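Local structure of sulfoquinovosidase (Escherichia coli, 5AEG) at residues A[96-101]-A[223-228]; A[227-230]-A[234-237]. The protein hydrolyses sulfoquinovosyl diacylglycerides and simple sulfoquinovosides such as sulfoquinovosyl glycerol, releasing sulfoquinovose for sulfoglycolysis. All coordinates share one frame; numbering follows the deposited sequence.

Contact 1 of 2, residues A[96-101]-A[223-228]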
loop_
_atom_site.group_PDB
_atom_site.type_symbol
_atom_site.label_atom_id
_atom_site.label_comp_id
_atom_site.label_asym_id
_atom_site.label_seq_id
_atom_site.Cartn_x
_atom_site.Cartn_y
_atom_site.Cartn_z
ATOM N N SER A 96 11.361 7.022 27.911
ATOM C CA SER A 96 12.752 6.584 27.819
ATOM C C SER A 96 13.313 6.834 26.407
ATOM O O SER A 96 12.539 7.183 25.495
ATOM C CB SER A 96 12.909 5.162 28.302
ATOM O OG SER A 96 12.572 4.132 27.388
ATOM N N ALA A 97 14.639 6.867 26.293
ATOM C CA ALA A 97 15.368 6.585 25.004
ATOM C C ALA A 97 15.430 5.048 24.770
ATOM O O ALA A 97 15.522 4.259 25.719
ATOM C CB ALA A 97 16.764 7.196 25.010
ATOM N N ASP A 98 15.272 4.597 23.520
ATOM C CA ASP A 98 15.452 3.167 23.224
ATOM C C ASP A 98 16.924 2.935 22.837
ATOM O O ASP A 98 17.754 3.897 22.890
ATOM C CB ASP A 98 14.400 2.616 22.224
ATOM C CG ASP A 98 14.765 2.863 20.714
ATOM O OD1 ASP A 98 15.746 3.599 20.426
ATOM O OD2 ASP A 98 14.018 2.338 19.837
ATOM N N ASP A 99 17.232 1.695 22.437
ATOM C CA ASP A 99 18.621 1.285 22.054
ATOM C C ASP A 99 19.346 2.293 21.139
ATOM O O ASP A 99 20.507 2.685 21.409
ATOM C CB ASP A 99 18.598 -0.089 21.375
ATOM C CG ASP A 99 17.819 -1.115 22.171
ATOM O OD1 ASP A 99 18.311 -1.557 23.237
ATOM O OD2 ASP A 99 16.690 -1.441 21.742
ATOM N N GLN A 100 18.619 2.733 20.098
ATOM C CA GLN A 100 19.118 3.646 19.063
ATOM C C GLN A 100 18.917 5.152 19.328
ATOM O O GLN A 100 19.322 5.954 18.480
ATOM C CB GLN A 100 18.505 3.259 17.713
ATOM C CG GLN A 100 19.022 1.941 17.143
ATOM C CD GLN A 100 18.455 0.670 17.798
ATOM O OE1 GLN A 100 17.251 0.544 18.032
ATOM N NE2 GLN A 100 19.335 -0.300 18.063
ATOM N N GLY A 101 18.351 5.547 20.491
ATOM C CA GLY A 101 18.064 6.996 20.796
ATOM C C GLY A 101 16.697 7.534 20.357
ATOM O O GLY A 101 16.463 8.772 20.267
ATOM N N THR A 223 2.494 1.260 22.795
ATOM C CA THR A 223 3.902 1.592 22.680
ATOM C C THR A 223 4.110 2.442 21.435
ATOM O O THR A 223 3.762 1.969 20.323
ATOM C CB THR A 223 4.705 0.324 22.508
ATOM O OG1 THR A 223 4.530 -0.506 23.685
ATOM C CG2 THR A 223 6.151 0.667 22.327
ATOM N N LEU A 224 4.652 3.636 21.628
ATOM C CA LEU A 224 4.904 4.589 20.545
ATOM C C LEU A 224 6.400 4.933 20.499
ATOM O O LEU A 224 7.020 5.134 21.538
ATOM C CB LEU A 224 4.150 5.894 20.793
ATOM C CG LEU A 224 2.660 5.821 21.055
ATOM C CD1 LEU A 224 2.370 5.544 22.545
ATOM C CD2 LEU A 224 1.964 7.084 20.570
ATOM N N ARG A 225 6.954 5.075 19.314
ATOM C CA ARG A 225 8.374 5.425 19.151
ATOM C C ARG A 225 8.454 6.604 18.249
ATOM O O ARG A 225 7.695 6.686 17.280
ATOM C CB ARG A 225 9.108 4.324 18.442
ATOM C CG ARG A 225 9.532 3.148 19.314
ATOM C CD ARG A 225 9.877 1.966 18.382
ATOM N NE ARG A 225 9.298 0.748 18.892
ATOM C CZ ARG A 225 9.810 0.094 19.913
ATOM N NH1 ARG A 225 10.936 0.518 20.458
ATOM N NH2 ARG A 225 9.207 -0.974 20.367
ATOM N N PHE A 226 9.391 7.514 18.536
ATOM C CA PHE A 226 9.595 8.732 17.726
ATOM C C PHE A 226 11.074 8.898 17.408
ATOM O O PHE A 226 11.990 8.491 18.231
ATOM C CB PHE A 226 9.157 10.005 18.411
ATOM C CG PHE A 226 7.761 10.030 18.913
ATOM C CD1 PHE A 226 7.375 9.241 19.985
ATOM C CD2 PHE A 226 6.833 10.899 18.360
ATOM C CE1 PHE A 226 6.114 9.310 20.477
ATOM C CE2 PHE A 226 5.560 10.987 18.857
ATOM C CZ PHE A 226 5.194 10.170 19.929
ATOM N N GLU A 227 11.371 9.403 16.209
ATOM C CA GLU A 227 12.733 9.910 15.918
ATOM C C GLU A 227 12.562 11.155 15.143
ATOM O O GLU A 227 11.598 11.295 14.388
ATOM C CB GLU A 227 13.577 9.015 15.086
ATOM C CG GLU A 227 14.356 7.975 15.758
ATOM C CD GLU A 227 15.266 7.206 14.814
ATOM O OE1 GLU A 227 14.758 6.275 14.134
ATOM O OE2 GLU A 227 16.506 7.431 14.863
ATOM N N CYS A 228 13.551 12.053 15.252
ATOM C CA CYS A 228 13.603 13.283 14.497
ATOM C C CYS A 228 14.764 13.220 13.495
ATOM O O CYS A 228 15.616 12.322 13.539
ATOM C CB CYS A 228 13.847 14.494 15.402
ATOM S SG CYS A 228 12.635 14.758 16.692
#
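The carboxylate of Asp98 meets the guanidinium of Arg225 at its edge, close to the guanidinium plane. OD2 of Asp98 stands 3.6 Å from NH1 of Arg225, a long salt bridge between charged groups whose planes are turned 40° apart. The two side chains cross at about a right angle, and only one oxygen of the carboxylate comes near the guanidinium. Each group has a stronger partner: Arg225 NH2 forms a salt bridge with Asp198, while Asp98 OD2 forms one with Arg102. Arginine suits a place between two carboxylates because its terminal nitrogens can serve different acids, and its long chain, bent at chi3 (-135°), passes Leu104 on the way.

Asp98 also shapes its own turn. With chi1 at 84°, CG sits between the backbone N and the carbonyl carbon, and the carboxylate folds back over the turn; OD1 accepts a weak bond from Gln100 N at 3.0 Å, as in an Asx turn. The backbone closes the type I turn through Gly101 N and Asp98 O, also 3.0 Å apart. Gly101 adopts a left-handed conformation in which a side chain would press on the preceding carbonyl oxygen, which explains the glycine. Glu227, two residues beyond Arg225, forms a salt bridge with Arg102 and a hydrogen bond with Tyr194, so Arg102 is shared between Asp98 and Glu227.

The turn joins antiparallel strands 89-97 and 103-109, and strand 103-109 lies between strands 89-97 and 221-228. The charged bridge therefore spans a neighbouring strand at a hairpin end, in the N-terminal galactose mutarotase-like β-domain of this family 31 glycosidase.

Contact 2 of 2, residues A[227-230]-A[234-237]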
loop_
_atom_site.group_PDB
_atom_site.type_symbol
_atom_site.label_atom_id
_atom_site.label_comp_id
_atom_site.label_asym_id
_atom_site.label_seq_id
_atom_site.Cartn_x
_atom_site.Cartn_y
_atom_site.Cartn_z
ATOM N N GLU A 227 11.371 9.403 16.209
ATOM C CA GLU A 227 12.733 9.910 15.918
ATOM C C GLU A 227 12.562 11.155 15.143
ATOM O O GLU A 227 11.598 11.295 14.388
ATOM C CB GLU A 227 13.577 9.015 15.086
ATOM C CG GLU A 227 14.356 7.975 15.758
ATOM C CD GLU A 227 15.266 7.206 14.814
ATOM O OE1 GLU A 227 14.758 6.275 14.134
ATOM O OE2 GLU A 227 16.506 7.431 14.863
ATOM N N CYS A 228 13.551 12.053 15.252
ATOM C CA CYS A 228 13.603 13.283 14.497
ATOM C C CYS A 228 14.764 13.220 13.495
ATOM O O CYS A 228 15.616 12.322 13.539
ATOM C CB CYS A 228 13.847 14.494 15.402
ATOM S SG CYS A 228 12.635 14.758 16.692
ATOM N N ALA A 229 14.733 14.164 12.557
ATOM C CA ALA A 229 15.834 14.350 11.641
ATOM C C ALA A 229 15.830 15.744 11.060
ATOM O O ALA A 229 14.862 16.497 11.178
ATOM C CB ALA A 229 15.881 13.217 10.570
ATOM N N ASP A 230 16.967 16.100 10.469
ATOM C CA ASP A 230 17.213 17.393 9.873
ATOM C C ASP A 230 16.599 17.575 8.527
ATOM O O ASP A 230 16.193 18.734 8.184
ATOM C CB ASP A 230 18.736 17.652 9.730
ATOM C CG ASP A 230 19.384 17.981 11.098
ATOM O OD1 ASP A 230 18.598 18.352 12.049
ATOM O OD2 ASP A 230 20.625 17.823 11.214
ATOM N N SER A 234 16.605 12.114 5.406
ATOM C CA SER A 234 17.219 11.460 6.568
ATOM C C SER A 234 16.134 10.753 7.425
ATOM O O SER A 234 16.333 9.692 7.938
ATOM C CB SER A 234 17.990 12.514 7.446
ATOM O OG SER A 234 18.540 11.808 8.527
ATOM N N LEU A 235 15.015 11.435 7.575
ATOM C CA LEU A 235 13.904 10.874 8.337
ATOM C C LEU A 235 13.468 9.509 7.769
ATOM O O LEU A 235 13.298 8.554 8.522
ATOM C CB LEU A 235 12.801 11.886 8.460
ATOM C CG LEU A 235 11.729 11.486 9.470
ATOM C CD1 LEU A 235 12.308 11.488 10.895
ATOM C CD2 LEU A 235 10.546 12.400 9.364
ATOM N N LEU A 236 13.437 9.373 6.446
ATOM C CA LEU A 236 12.999 8.131 5.799
ATOM C C LEU A 236 14.017 7.051 5.903
ATOM O O LEU A 236 13.698 5.875 6.044
ATOM C CB LEU A 236 12.538 8.373 4.306
ATOM C CG LEU A 236 11.295 9.259 4.127
ATOM C CD1 LEU A 236 11.001 9.339 2.666
ATOM C CD2 LEU A 236 10.066 8.711 4.820
ATOM N N GLU A 237 15.293 7.438 5.857
ATOM C CA GLU A 237 16.365 6.533 6.208
ATOM C C GLU A 237 16.192 5.991 7.646
ATOM O O GLU A 237 16.329 4.803 7.855
ATOM C CB GLU A 237 17.750 7.185 5.999
ATOM C CG GLU A 237 18.871 6.213 6.312
ATOM C CD GLU A 237 20.257 6.785 6.067
ATOM O OE1 GLU A 237 20.399 8.024 5.992
ATOM O OE2 GLU A 237 21.199 5.972 5.994
HETATM O O HOH W 1 19.295 14.089 10.299
#
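Leu235 leans against the end of the strand that precedes its helix, and its side chain meets the strand at two points, CB and CD1. CB lies 4.0 Å from CB of Ala229, an apolar contact at the root of the side chain. CG stands anti to the backbone N (chi1 -168°), which sends the branch back along the strand that has just ended, toward Glu227. The CD1 methyl rests 3.6 Å from the carbonyl O of Glu227 and 4.0 Å from the carbonyl C of Cys228, so it packs on peptide backbone. The same side chain also touches Tyr194 of the adjacent strand 193-197. A branched aliphatic residue suits this buried place, since it reaches past Ala229 to cover the strand backbone without bringing in a polar group.

Ala229 is the other half of the fit. Its methyl points into the first part of the helix, 3.6 Å from Leu235 N and equally 3.6 Å from Ser234 OG. Such a small side chain lets the CA atoms of Ala229 and Leu235 come within 5.2 Å. Beside this apolar patch, a water links the two segments: it accepts from Asp230 N at 3.1 Å and forms a hydrogen bond with Ser234 OG at 3.0 Å. Serine thus offers a hydroxyl for the water while its CB packs on the alanine. Nearby, Thr231 OG1 accepts from Ser234 N, and NZ of Lys238, one turn further along the helix than Ser234, forms a hydrogen bond with Cys228 O.

The whole is a tight strand-to-helix junction, in which helix 232-243 folds back on the end of strand 221-228 as the chain leaves the N-terminal β-domain and approaches the first strand of the TIM barrel, 257-260.

From the N terminus, the chain runs up strand 89-97, turns, and returns along strand 103-109; many residues later strand 221-228 arrives on the far flank of 103-109, and contact 1 closes that loop of 121 residues. Contact 2 follows at once and closes a loop of only three. The two neither nest nor cross: they are consecutive and share Glu227 and Cys228, at the end of one strand, with centres about 12 Å apart. Contact 1 joins parts of the N-terminal β-domain to one another at its surface, whereas contact 2 is buried and fastens that domain to the helix leading toward the catalytic barrel.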